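PDB 6NSI: manganese-binding protein from Chlamydia trachomatis, which binds iron, manganese and nickel ions, with a preference for ferrous iron, and delivers them to the membrane permease of the YtgABCD ABC transporter for import. Local coordinates for residues I33-Y38 against L59-S64; V15-G20 against A136-S141. All coordinates share one frame; numbering follows the deposited sequence.

Contact 1: residues I33-Y38 against L59-S64; sequences IDPHSY and LGLEHS. With FE (Fe (III) ion), chain B.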
loop_
_atom_site.group_PDB
_atom_site.type_symbol
_atom_site.label_atom_id
_atom_site.label_comp_id
_atom_site.label_asym_id
_atom_site.label_seq_id
_atom_site.Cartn_x
_atom_site.Cartn_y
_atom_site.Cartn_z
ATOM N N ILE A 33 -13.772 -1.081 2.710
ATOM C CA ILE A 33 -14.165 -0.087 1.713
ATOM C C ILE A 33 -12.968 0.304 0.850
ATOM O O ILE A 33 -11.834 0.419 1.328
ATOM C CB ILE A 33 -14.835 1.161 2.338
ATOM C CG1 ILE A 33 -16.007 0.747 3.238
ATOM C CG2 ILE A 33 -15.331 2.112 1.220
ATOM C CD1 ILE A 33 -15.755 0.714 4.696
ATOM N N ASP A 34 -13.239 0.481 -0.443
ATOM C CA ASP A 34 -12.285 0.950 -1.439
ATOM C C ASP A 34 -11.890 2.394 -1.158
ATOM O O ASP A 34 -12.719 3.297 -1.339
ATOM C CB ASP A 34 -12.891 0.829 -2.833
ATOM C CG ASP A 34 -12.078 1.556 -3.884
ATOM O OD1 ASP A 34 -10.835 1.516 -3.774
ATOM O OD2 ASP A 34 -12.673 2.146 -4.822
ATOM N N PRO A 35 -10.648 2.665 -0.754
ATOM C CA PRO A 35 -10.254 4.056 -0.491
ATOM C C PRO A 35 -10.209 4.899 -1.745
ATOM O O PRO A 35 -10.438 6.112 -1.664
ATOM C CB PRO A 35 -8.859 3.913 0.136
ATOM C CG PRO A 35 -8.316 2.635 -0.501
ATOM C CD PRO A 35 -9.513 1.728 -0.670
ATOM N N HIS A 36 -9.915 4.292 -2.900
ATOM C CA HIS A 36 -9.778 5.048 -4.145
ATOM C C HIS A 36 -11.026 5.868 -4.442
ATOM O O HIS A 36 -10.935 6.995 -4.940
ATOM C CB HIS A 36 -9.519 4.100 -5.318
ATOM C CG HIS A 36 -8.218 3.366 -5.235
ATOM N ND1 HIS A 36 -7.043 3.881 -5.734
ATOM C CD2 HIS A 36 -7.914 2.145 -4.735
ATOM C CE1 HIS A 36 -6.065 3.013 -5.538
ATOM N NE2 HIS A 36 -6.566 1.953 -4.929
ATOM N N SER A 37 -12.202 5.303 -4.176
ATOM C CA SER A 37 -13.461 5.925 -4.551
ATOM C C SER A 37 -14.266 6.350 -3.336
ATOM O O SER A 37 -15.482 6.561 -3.443
ATOM C CB SER A 37 -14.278 4.977 -5.423
ATOM O OG SER A 37 -14.686 3.856 -4.660
ATOM N N TYR A 38 -13.612 6.478 -2.182
ATOM C CA TYR A 38 -14.313 6.863 -0.972
ATOM C C TYR A 38 -14.937 8.233 -1.157
ATOM O O TYR A 38 -14.276 9.176 -1.595
ATOM C CB TYR A 38 -13.363 6.887 0.217
ATOM C CG TYR A 38 -14.048 7.165 1.536
ATOM C CD1 TYR A 38 -14.741 6.169 2.199
ATOM C CD2 TYR A 38 -14.000 8.424 2.115
ATOM C CE1 TYR A 38 -15.353 6.410 3.405
ATOM C CE2 TYR A 38 -14.614 8.676 3.321
ATOM C CZ TYR A 38 -15.299 7.667 3.960
ATOM O OH TYR A 38 -15.917 7.905 5.170
ATOM N N LEU A 59 -0.825 11.406 -4.197
ATOM C CA LEU A 59 -0.611 10.538 -5.359
ATOM C C LEU A 59 -1.933 10.051 -5.942
ATOM O O LEU A 59 -2.001 8.970 -6.539
ATOM C CB LEU A 59 0.302 9.349 -5.020
ATOM C CG LEU A 59 1.537 9.635 -4.145
ATOM C CD1 LEU A 59 2.310 8.353 -3.809
ATOM C CD2 LEU A 59 2.459 10.657 -4.793
ATOM N N GLY A 60 -2.994 10.833 -5.749
ATOM C CA GLY A 60 -4.306 10.524 -6.285
ATOM C C GLY A 60 -5.168 9.579 -5.472
ATOM O O GLY A 60 -6.238 9.186 -5.951
ATOM N N LEU A 61 -4.751 9.187 -4.264
ATOM C CA LEU A 61 -5.542 8.213 -3.514
ATOM C C LEU A 61 -6.839 8.820 -2.995
ATOM O O LEU A 61 -7.866 8.129 -2.902
ATOM C CB LEU A 61 -4.728 7.652 -2.349
ATOM C CG LEU A 61 -5.428 6.477 -1.660
ATOM C CD1 LEU A 61 -5.616 5.307 -2.645
ATOM C CD2 LEU A 61 -4.622 6.063 -0.430
ATOM N N GLU A 62 -6.804 10.092 -2.616
ATOM C CA GLU A 62 -7.985 10.815 -2.142
ATOM C C GLU A 62 -8.619 11.605 -3.285
ATOM O O GLU A 62 -8.834 12.807 -3.181
ATOM C CB GLU A 62 -7.598 11.728 -0.977
ATOM C CG GLU A 62 -7.062 10.990 0.268
ATOM C CD GLU A 62 -5.529 10.844 0.293
ATOM O OE1 GLU A 62 -4.825 11.518 -0.502
ATOM O OE2 GLU A 62 -5.017 10.044 1.111
ATOM N N HIS A 63 -8.921 10.944 -4.404
ATOM C CA HIS A 63 -9.246 11.647 -5.643
ATOM C C HIS A 63 -10.744 11.818 -5.887
ATOM O O HIS A 63 -11.127 12.404 -6.906
ATOM C CB HIS A 63 -8.607 10.931 -6.842
ATOM C CG HIS A 63 -9.456 9.845 -7.428
ATOM N ND1 HIS A 63 -10.450 10.091 -8.355
ATOM C CD2 HIS A 63 -9.452 8.504 -7.227
ATOM C CE1 HIS A 63 -11.029 8.951 -8.690
ATOM N NE2 HIS A 63 -10.439 7.973 -8.021
ATOM N N SER A 64 -11.595 11.320 -4.995
ATOM C CA SER A 64 -13.028 11.530 -5.127
ATOM C C SER A 64 -13.375 13.012 -4.997
ATOM O O SER A 64 -12.697 13.777 -4.307
ATOM C CB SER A 64 -13.775 10.725 -4.072
ATOM O OG SER A 64 -13.891 11.455 -2.860
HETATM FE FE FE B . -5.498 0.212 -4.682
HETATM O O HOH W 1 -8.678 7.821 -0.499
HETATM O O HOH W 2 -7.072 6.560 -6.387
HETATM O O HOH W 3 -11.033 9.250 -3.285
#

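Contact 2: residues V15-G20 against A136-S141; sequences VSRITG and ADQILS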
loop_
_atom_site.group_PDB
_atom_site.type_symbol
_atom_site.label_atom_id
_atom_site.label_comp_id
_atom_site.label_asym_id
_atom_site.label_seq_id
_atom_site.Cartn_x
_atom_site.Cartn_y
_atom_site.Cartn_z
ATOM N N VAL A 15 0.883 7.122 12.574
ATOM C CA VAL A 15 0.701 8.360 13.340
ATOM C C VAL A 15 0.485 8.041 14.813
ATOM O O VAL A 15 1.103 8.646 15.697
ATOM C CB VAL A 15 -0.471 9.185 12.769
ATOM C CG1 VAL A 15 -0.747 10.392 13.661
ATOM C CG2 VAL A 15 -0.169 9.662 11.359
ATOM N N SER A 16 -0.391 7.069 15.099
ATOM C CA SER A 16 -0.730 6.746 16.481
ATOM C C SER A 16 0.478 6.241 17.257
ATOM O O SER A 16 0.551 6.430 18.479
ATOM C CB SER A 16 -1.852 5.706 16.518
ATOM O OG SER A 16 -2.997 6.185 15.830
ATOM N N ARG A 17 1.428 5.597 16.568
ATOM C CA ARG A 17 2.640 5.122 17.228
ATOM C C ARG A 17 3.567 6.277 17.585
ATOM O O ARG A 17 4.245 6.228 18.614
ATOM C CB ARG A 17 3.377 4.107 16.340
ATOM C CG ARG A 17 2.912 2.647 16.479
ATOM C CD ARG A 17 3.511 1.978 17.721
ATOM N NE ARG A 17 4.734 1.207 17.461
ATOM C CZ ARG A 17 5.955 1.561 17.869
ATOM N NH1 ARG A 17 6.140 2.693 18.545
ATOM N NH2 ARG A 17 7.002 0.788 17.593
ATOM N N ILE A 18 3.615 7.314 16.748
ATOM C CA ILE A 18 4.429 8.479 17.078
ATOM C C ILE A 18 3.832 9.237 18.254
ATOM O O ILE A 18 4.558 9.677 19.149
ATOM C CB ILE A 18 4.586 9.397 15.855
ATOM C CG1 ILE A 18 5.394 8.702 14.765
ATOM C CG2 ILE A 18 5.246 10.720 16.262
ATOM C CD1 ILE A 18 5.310 9.411 13.434
ATOM N N THR A 19 2.505 9.408 18.276
ATOM C CA THR A 19 1.887 10.261 19.291
ATOM C C THR A 19 1.573 9.534 20.589
ATOM O O THR A 19 1.571 10.170 21.650
ATOM C CB THR A 19 0.591 10.902 18.771
ATOM O OG1 THR A 19 -0.371 9.892 18.429
ATOM C CG2 THR A 19 0.858 11.797 17.570
ATOM N N GLY A 20 1.313 8.230 20.535
ATOM C CA GLY A 20 0.814 7.528 21.702
ATOM C C GLY A 20 -0.375 8.224 22.341
ATOM O O GLY A 20 -1.289 8.704 21.664
ATOM N N ALA A 136 8.885 7.969 17.419
ATOM C CA ALA A 136 9.280 7.937 16.016
ATOM C C ALA A 136 10.553 7.123 15.833
ATOM O O ALA A 136 10.620 6.229 14.981
ATOM C CB ALA A 136 9.472 9.368 15.502
ATOM N N ASP A 137 11.580 7.425 16.634
ATOM C CA ASP A 137 12.814 6.653 16.595
ATOM C C ASP A 137 12.532 5.168 16.734
ATOM O O ASP A 137 13.119 4.346 16.019
ATOM C CB ASP A 137 13.751 7.111 17.710
ATOM C CG ASP A 137 14.225 8.529 17.522
ATOM O OD1 ASP A 137 14.096 9.050 16.393
ATOM O OD2 ASP A 137 14.732 9.118 18.503
ATOM N N GLN A 138 11.630 4.807 17.646
ATOM C CA GLN A 138 11.350 3.395 17.874
ATOM C C GLN A 138 10.668 2.763 16.664
ATOM O O GLN A 138 11.126 1.734 16.156
ATOM C CB GLN A 138 10.504 3.222 19.133
ATOM C CG GLN A 138 10.466 1.790 19.642
ATOM C CD GLN A 138 11.842 1.119 19.646
ATOM O OE1 GLN A 138 12.852 1.731 20.011
ATOM N NE2 GLN A 138 11.880 -0.153 19.249
ATOM N N ILE A 139 9.581 3.366 16.171
ATOM C CA ILE A 139 8.857 2.717 15.078
ATOM C C ILE A 139 9.703 2.705 13.810
ATOM O O ILE A 139 9.705 1.720 13.058
ATOM C CB ILE A 139 7.477 3.372 14.853
ATOM C CG1 ILE A 139 6.686 2.578 13.801
ATOM C CG2 ILE A 139 7.600 4.838 14.469
ATOM C CD1 ILE A 139 6.684 1.073 14.079
ATOM N N LEU A 140 10.464 3.777 13.569
ATOM C CA LEU A 140 11.303 3.842 12.377
ATOM C C LEU A 140 12.358 2.739 12.363
ATOM O O LEU A 140 12.641 2.160 11.306
ATOM C CB LEU A 140 11.969 5.209 12.272
ATOM C CG LEU A 140 11.081 6.345 11.763
ATOM C CD1 LEU A 140 11.773 7.706 12.002
ATOM C CD2 LEU A 140 10.759 6.122 10.299
ATOM N N SER A 141 12.965 2.440 13.515
ATOM C CA SER A 141 13.953 1.363 13.536
ATOM C C SER A 141 13.286 -0.006 13.476
ATOM O O SER A 141 13.878 -0.971 12.968
ATOM C CB SER A 141 14.827 1.470 14.783
ATOM O OG SER A 141 14.050 1.208 15.929
#

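Contact 1: residues I33-Y38 against L59-S64
The imidazole of His36 lies beneath the CD1 methyl of Leu61, which reaches over one face of the ring in a CH-pi contact 3.9 Å from the ring centroid and 21° off the ring normal. The two side chains cross at about a right angle. Leu61 sends its CG anti to the backbone N (chi1 -171°), which directs its branched end toward the ring; CG of Pro35 sits loosely beside the same methyl, 4.4 Å from CD1 of Leu61.

While a methyl group packs on that face, polar partners probably help fix the rotation of the ring. His36 NE2 binds the iron(III) ion at 2.1 Å, and in the ring plane ND1 donates to a water 2.8 Å from it; that water in turn donates to the carbonyl O of Gly60. This worked case is consistent with a second shell that presents NE2 to the metal. Asp34 orders the backbone beneath, its OD1 accepting from His36 N in an Asx turn while OD2 receives the hydroxyl of Ser37.

Water also joins the main chains. One molecule donates to both Pro35 O and Leu61 O, and another donates to His36 O while accepting from Ser64 N. The His63 ring comes obliquely to that same His36 O, its CD2 at 3.1 Å. The direct hydrogen bond is short: Ser64 OG donates to Tyr38 O at 2.6 Å, in the carbonyl plane.

His102, His168 and Asp260 complete the iron site. The 33-38 loop follows strand 24-27 and precedes helix 44-50, whereas 59-64 connects strand 54-56 to helix 65-71; Ser64 is the N-cap of that last helix, its OG also accepting from Leu67 N.

Contact 2: residues V15-G20 against A136-S141
Arg17 lays its guanidinium over the flank of Ile139, whose CB stands above one face of the group, displaced toward the rim and 3.8 Å from Arg17 CZ. The nearest approach is made by CD1 of Ile139, 3.5 Å from Arg17 NH2, while CG of Gln138 comes to the edge of the guanidinium, near its plane. Bends at chi2 (-80°) and chi3 (-95°) fold the arginine chain so that its flat end, rather than its methylenes, meets the isoleucine.

Beside the guanidinium the contact is apolar. CG1 of Ile18 rests 4.2 Å from CB of Ala136 and touches CG2 of Ile139 more loosely at 4.5 Å. Ala136 meets Ile18 with both CA and CB, and here the backbones come close, with CA of Ile18 and CA of Ala136 5.0 Å apart.

No hydrogen bond joins the two segments themselves; the polar fastening comes from one step further along the second helix. Glu142 forms a salt bridge with Arg17 NH2 and accepts from Gln138 NE2, so one carboxylate oxygen, OE1, serves both Arg17 and the Gln138 at its edge. Asn135 adds a bond to the carbonyl O of Ile18.

The example illustrates how two helices can share an apolar seam edged by a charged group. Helix 9-19, which follows strand 3-6, runs against the long helix 129-154, the short segments making an angle of 139° with axes 8.9 Å apart. Ile18 also packs on Phe132 of the same long helix and on Ala118 and Leu121 of helix 107-124, and Thr19 bonds through OG1 to Asn25 of strand 24-27.

How the contacts relate
The two contacts show how chemistry follows place within one fold. Contact 1, partly buried and about 12 Å from the chain centre, joins loops and supplies one of the iron ligands, so water, carbonyl groups and a metal-binding histidine dominate it. Contact 2 pairs two helices away from the annotated sites, about 19 Å out; its interior is buried and apolar, and its polar border, Arg17 and Gln138, is toward solvent. Their centres are 25 Å apart and they do not touch, although contact 1 is nested along the chain inside the loop closed by contact 2. Both are tied to the parallel sheet by chain connections: helix 9-19 leads to strand 24-27, from which the loop with His36 departs.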